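Local coordinates for protein pyruvate kinase (PDB 6QXL) that probably catalyses the last step of glycolysis, converting phosphoenolpyruvate and ADP to pyruvate and ATP, as a homotetramer that binds glucose-6-phosphate, at residues A[93-98]-A[140-145]; A[72-77]-A[110-115]. All blocks are in the same frame, centred on the assembly; numbering follows the deposited sequence.

Contact 1 of 2, residues A[93-98]-A[140-145]; sequences RFSTSH and AADELR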
# COMPACT_ATOMS: atom_id res chain seq x y z
N ARG A 93 17.83 -16.22 53.10
CA ARG A 93 18.69 -17.23 52.51
C ARG A 93 17.91 -18.38 51.92
O ARG A 93 16.91 -18.82 52.50
CB ARG A 93 19.64 -17.79 53.57
CG ARG A 93 20.72 -16.84 54.02
CD ARG A 93 21.63 -17.50 55.06
NE ARG A 93 20.95 -17.87 56.29
CZ ARG A 93 20.92 -19.10 56.85
NH1 ARG A 93 21.46 -20.15 56.25
NH2 ARG A 93 20.31 -19.30 57.99
N PHE A 94 18.41 -18.88 50.80
CA PHE A 94 17.91 -20.09 50.17
C PHE A 94 19.02 -21.15 50.29
O PHE A 94 20.11 -20.92 49.76
CB PHE A 94 17.58 -19.82 48.72
CG PHE A 94 16.58 -18.73 48.51
CD1 PHE A 94 15.23 -18.98 48.66
CD2 PHE A 94 16.98 -17.44 48.20
CE1 PHE A 94 14.31 -17.98 48.50
CE2 PHE A 94 16.03 -16.43 48.05
CZ PHE A 94 14.69 -16.72 48.20
N SER A 95 18.73 -22.27 50.98
CA SER A 95 19.79 -23.22 51.29
C SER A 95 19.42 -24.64 50.92
O SER A 95 18.34 -25.16 51.36
CB SER A 95 20.17 -23.19 52.79
OG SER A 95 21.23 -24.10 53.07
N THR A 96 20.31 -25.32 50.23
CA THR A 96 20.13 -26.73 49.92
C THR A 96 20.38 -27.61 51.11
O THR A 96 19.93 -28.74 51.14
CB THR A 96 21.08 -27.17 48.78
OG1 THR A 96 22.40 -26.93 49.17
CG2 THR A 96 20.74 -26.40 47.47
N SER A 97 21.06 -27.12 52.13
CA SER A 97 21.34 -27.91 53.34
C SER A 97 20.35 -27.60 54.49
O SER A 97 20.35 -28.25 55.52
CB SER A 97 22.83 -27.73 53.75
OG SER A 97 23.10 -26.44 54.08
N HIS A 98 19.49 -26.60 54.36
CA HIS A 98 18.38 -26.39 55.24
C HIS A 98 17.23 -27.37 55.09
O HIS A 98 16.82 -27.70 53.99
CB HIS A 98 17.88 -24.96 55.20
CG HIS A 98 17.12 -24.59 56.44
ND1 HIS A 98 17.77 -24.07 57.55
CD2 HIS A 98 15.80 -24.59 56.74
CE1 HIS A 98 16.89 -23.78 58.48
NE2 HIS A 98 15.69 -24.07 58.01
N ALA A 140 27.53 -19.05 48.39
CA ALA A 140 28.34 -20.11 48.97
C ALA A 140 28.00 -21.40 48.23
O ALA A 140 27.15 -21.42 47.37
CB ALA A 140 28.05 -20.26 50.47
N ALA A 141 28.69 -22.49 48.55
CA ALA A 141 28.47 -23.74 47.82
C ALA A 141 27.04 -24.27 47.95
O ALA A 141 26.53 -24.93 47.07
CB ALA A 141 29.45 -24.80 48.29
N ASP A 142 26.37 -23.98 49.07
CA ASP A 142 25.09 -24.55 49.39
C ASP A 142 23.95 -23.53 49.59
O ASP A 142 22.86 -23.93 49.99
CB ASP A 142 25.24 -25.41 50.63
CG ASP A 142 25.53 -24.59 51.90
OD1 ASP A 142 26.16 -23.51 51.81
OD2 ASP A 142 25.11 -25.00 53.02
N GLU A 143 24.19 -22.23 49.36
CA GLU A 143 23.16 -21.27 49.64
C GLU A 143 23.36 -19.95 48.95
O GLU A 143 24.51 -19.60 48.59
CB GLU A 143 22.99 -21.01 51.16
CG GLU A 143 24.10 -20.38 51.89
CD GLU A 143 23.86 -20.28 53.39
OE1 GLU A 143 24.39 -19.33 54.07
OE2 GLU A 143 23.11 -21.06 53.97
N LEU A 144 22.26 -19.21 48.79
CA LEU A 144 22.30 -17.85 48.30
C LEU A 144 21.85 -16.94 49.44
O LEU A 144 20.81 -17.18 50.07
CB LEU A 144 21.37 -17.67 47.13
CG LEU A 144 21.68 -18.44 45.84
CD1 LEU A 144 20.63 -18.12 44.78
CD2 LEU A 144 23.04 -18.10 45.20
N ARG A 145 22.63 -15.89 49.71
CA ARG A 145 22.33 -14.95 50.77
C ARG A 145 21.87 -13.65 50.14
O ARG A 145 22.63 -13.02 49.38
CB ARG A 145 23.57 -14.69 51.61
CG ARG A 145 24.01 -15.90 52.40
CD ARG A 145 25.41 -15.76 52.93
NE ARG A 145 25.94 -17.08 53.28
CZ ARG A 145 27.21 -17.44 53.34
NH1 ARG A 145 28.15 -16.49 53.20
NH2 ARG A 145 27.52 -18.67 53.68
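F94 and L144 form the hydrogen-bonded pair of two antiparallel strands, F94 N giving to L144 O at 3.0 Å and L144 N to F94 O at 2.9 Å, with R93/R145 and S95/E143 as the non-hydrogen-bonded pairs around them. On the face carrying R93, S95, E143 and R145, the carboxylate of E143 is shared by two arginines. R93 bends at chi3 (-63°) and brings NH1 to the syn side of E143 OE2 at 3.0 Å, the two planar groups turned 49° against each other. R145, two residues further along the strand from E143, lies on the same face and holds OE1 side-on, NE using the anti lone pair at 2.8 Å while NH2 comes from above the carboxylate plane. Each oxygen thus faces a different guanidinium, which should favour the ionised acid. Where strand 91-95 ends and strand 143-148 begins, D142 O takes T96 N almost straight on at 2.9 Å and T96 OG1 obliquely at 3.1 Å. S97 OG meets D142 OD2 on its anti side at 2.7 Å, while S95 OG accepts from S97 N to make an ST turn. F94 and L144 point to the other face, where both pack on L125, F94 also lying edge-to-face with F92. This is a cross-strand pairing within the small beta-rich B domain of pyruvate kinases, with a salt-bridge network on one face and an apolar core on the other.

Contact 2 of 2, residues A[72-77]-A[110-115]; sequences PKIRIA and IDYPDL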
# COMPACT_ATOMS: atom_id res chain seq x y z
N PRO A 72 9.67 -27.73 34.72
CA PRO A 72 10.75 -27.49 35.66
C PRO A 72 10.65 -26.10 36.37
O PRO A 72 11.43 -25.18 36.20
CB PRO A 72 11.95 -27.53 34.77
CG PRO A 72 11.48 -26.90 33.47
CD PRO A 72 10.09 -27.45 33.34
N LYS A 73 9.49 -25.90 36.92
CA LYS A 73 9.27 -24.78 37.82
C LYS A 73 10.02 -25.05 39.12
O LYS A 73 9.97 -26.18 39.68
CB LYS A 73 7.81 -24.58 38.08
CG LYS A 73 7.50 -23.24 38.70
CD LYS A 73 5.98 -23.09 38.92
CE LYS A 73 5.52 -21.64 38.93
NZ LYS A 73 5.58 -20.97 37.58
N ILE A 74 10.81 -24.05 39.52
CA ILE A 74 11.66 -24.23 40.71
C ILE A 74 10.90 -23.60 41.86
O ILE A 74 10.49 -22.44 41.80
CB ILE A 74 13.00 -23.52 40.53
CG1 ILE A 74 13.72 -23.97 39.27
CG2 ILE A 74 13.84 -23.67 41.76
CD1 ILE A 74 14.80 -22.99 38.83
N ARG A 75 10.73 -24.37 42.94
CA ARG A 75 9.98 -23.87 44.09
C ARG A 75 10.85 -23.96 45.34
O ARG A 75 11.77 -24.78 45.44
CB ARG A 75 8.70 -24.64 44.34
CG ARG A 75 7.97 -25.11 43.10
CD ARG A 75 6.56 -25.63 43.51
NE ARG A 75 5.67 -25.69 42.33
CZ ARG A 75 4.67 -24.83 42.04
NH1 ARG A 75 4.33 -23.83 42.84
NH2 ARG A 75 4.02 -24.96 40.90
N ILE A 76 10.52 -23.11 46.30
CA ILE A 76 11.06 -23.23 47.64
C ILE A 76 10.39 -24.37 48.41
O ILE A 76 9.39 -24.91 48.00
CB ILE A 76 11.01 -21.91 48.40
CG1 ILE A 76 9.57 -21.54 48.77
CG2 ILE A 76 11.69 -20.79 47.60
CD1 ILE A 76 9.41 -20.10 49.26
N ALA A 77 10.99 -24.72 49.53
CA ALA A 77 10.47 -25.77 50.43
C ALA A 77 9.40 -25.21 51.41
O ALA A 77 8.87 -24.13 51.19
CB ALA A 77 11.63 -26.43 51.16
N ILE A 110 15.55 -25.50 49.69
CA ILE A 110 15.17 -25.63 48.29
C ILE A 110 15.73 -26.96 47.76
O ILE A 110 16.93 -27.31 48.01
CB ILE A 110 15.75 -24.48 47.50
CG1 ILE A 110 17.23 -24.33 47.90
CG2 ILE A 110 15.02 -23.19 47.55
CD1 ILE A 110 18.10 -23.39 47.10
N ASP A 111 14.85 -27.69 47.07
CA ASP A 111 15.27 -29.02 46.57
C ASP A 111 15.95 -29.01 45.20
O ASP A 111 15.92 -29.97 44.50
CB ASP A 111 14.07 -29.95 46.56
CG ASP A 111 14.47 -31.42 46.59
OD1 ASP A 111 15.67 -31.77 46.87
OD2 ASP A 111 13.56 -32.23 46.35
N TYR A 112 16.66 -27.91 44.83
CA TYR A 112 17.19 -27.74 43.53
C TYR A 112 18.64 -27.21 43.60
O TYR A 112 18.89 -26.01 43.68
CB TYR A 112 16.34 -26.80 42.71
CG TYR A 112 14.92 -27.19 42.56
CD1 TYR A 112 14.04 -27.07 43.62
CD2 TYR A 112 14.44 -27.70 41.36
CE1 TYR A 112 12.71 -27.47 43.52
CE2 TYR A 112 13.13 -28.10 41.22
CZ TYR A 112 12.26 -27.94 42.28
OH TYR A 112 10.97 -28.34 42.14
N PRO A 113 19.62 -28.14 43.56
CA PRO A 113 21.00 -27.73 43.73
C PRO A 113 21.53 -26.77 42.67
O PRO A 113 22.23 -25.81 43.05
CB PRO A 113 21.77 -29.06 43.64
CG PRO A 113 20.80 -30.08 44.02
CD PRO A 113 19.48 -29.60 43.54
N ASP A 114 21.19 -27.00 41.39
CA ASP A 114 21.62 -26.06 40.36
C ASP A 114 21.11 -24.58 40.43
O ASP A 114 21.87 -23.73 40.03
CB ASP A 114 21.28 -26.48 38.96
CG ASP A 114 21.84 -27.86 38.55
OD1 ASP A 114 23.02 -28.11 38.84
OD2 ASP A 114 21.10 -28.65 37.93
N LEU A 115 20.14 -24.34 41.30
CA LEU A 115 19.75 -22.94 41.58
C LEU A 115 20.96 -22.12 42.10
O LEU A 115 21.23 -21.02 41.63
CB LEU A 115 18.66 -22.86 42.60
CG LEU A 115 18.16 -21.43 42.88
CD1 LEU A 115 17.50 -20.75 41.67
CD2 LEU A 115 17.11 -21.40 43.98
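Y112 lays one face of its ring against I74, whose CG2 methyl sits 4.0 Å from the ring centroid and 19° off the normal, a CH-pi contact displaced toward the CG side of the ring. The methyl is carried there because CG2 of I74 lies opposite the backbone N, with CG1 beside that N (chi1 -55°). Further along, R75 O comes obliquely to Y112 CE1 at 3.4 Å, so the ring also lies against the backbone of the 72-77 segment. I76 and I110 meet more lightly through their CG2 methyls, 4.1 Å apart, but both are buried. The tyrosine side is looser: Y112 is partly exposed, and no clear hydrogen bond joins the two segments. Two side chains of 72-77 are committed elsewhere. R75 leads its guanidinium away, NH1 bonding to H157 O, and K73 is directed away from the 110-115 segment, its side chain about 4 Å from the bound magnesium ion and about 6 Å from malonate. The contact therefore packs the turn before helix 113-118 against the chain leaving barrel strand 64-68, at the hinge-side entry to the B domain, where that domain faces the active-site cleft of pyruvate kinases.

In the fold
The centres of contacts 1 and 2 lie about 11 Å apart, both in the B domain, which is inserted after the third strand of the TIM barrel. Their segments alternate along the chain: 72-77, 93-98, 110-115, then 140-145. They share a mixed sheet: contact 1 pairs strands 91-95 and 143-148 within it, whereas contact 2 joins the chain at its two outermost strands, 74-75 and 107-109. S95 O probably accepts a hydrogen bond from I110 N, and F94 packs on I76 and I110, tying both contacts into one apolar core. Contact 2 lies nearer the barrel and its magnesium site, bound by E223 and D250; contact 1 lies farther out, about 36 Å from the chain centre.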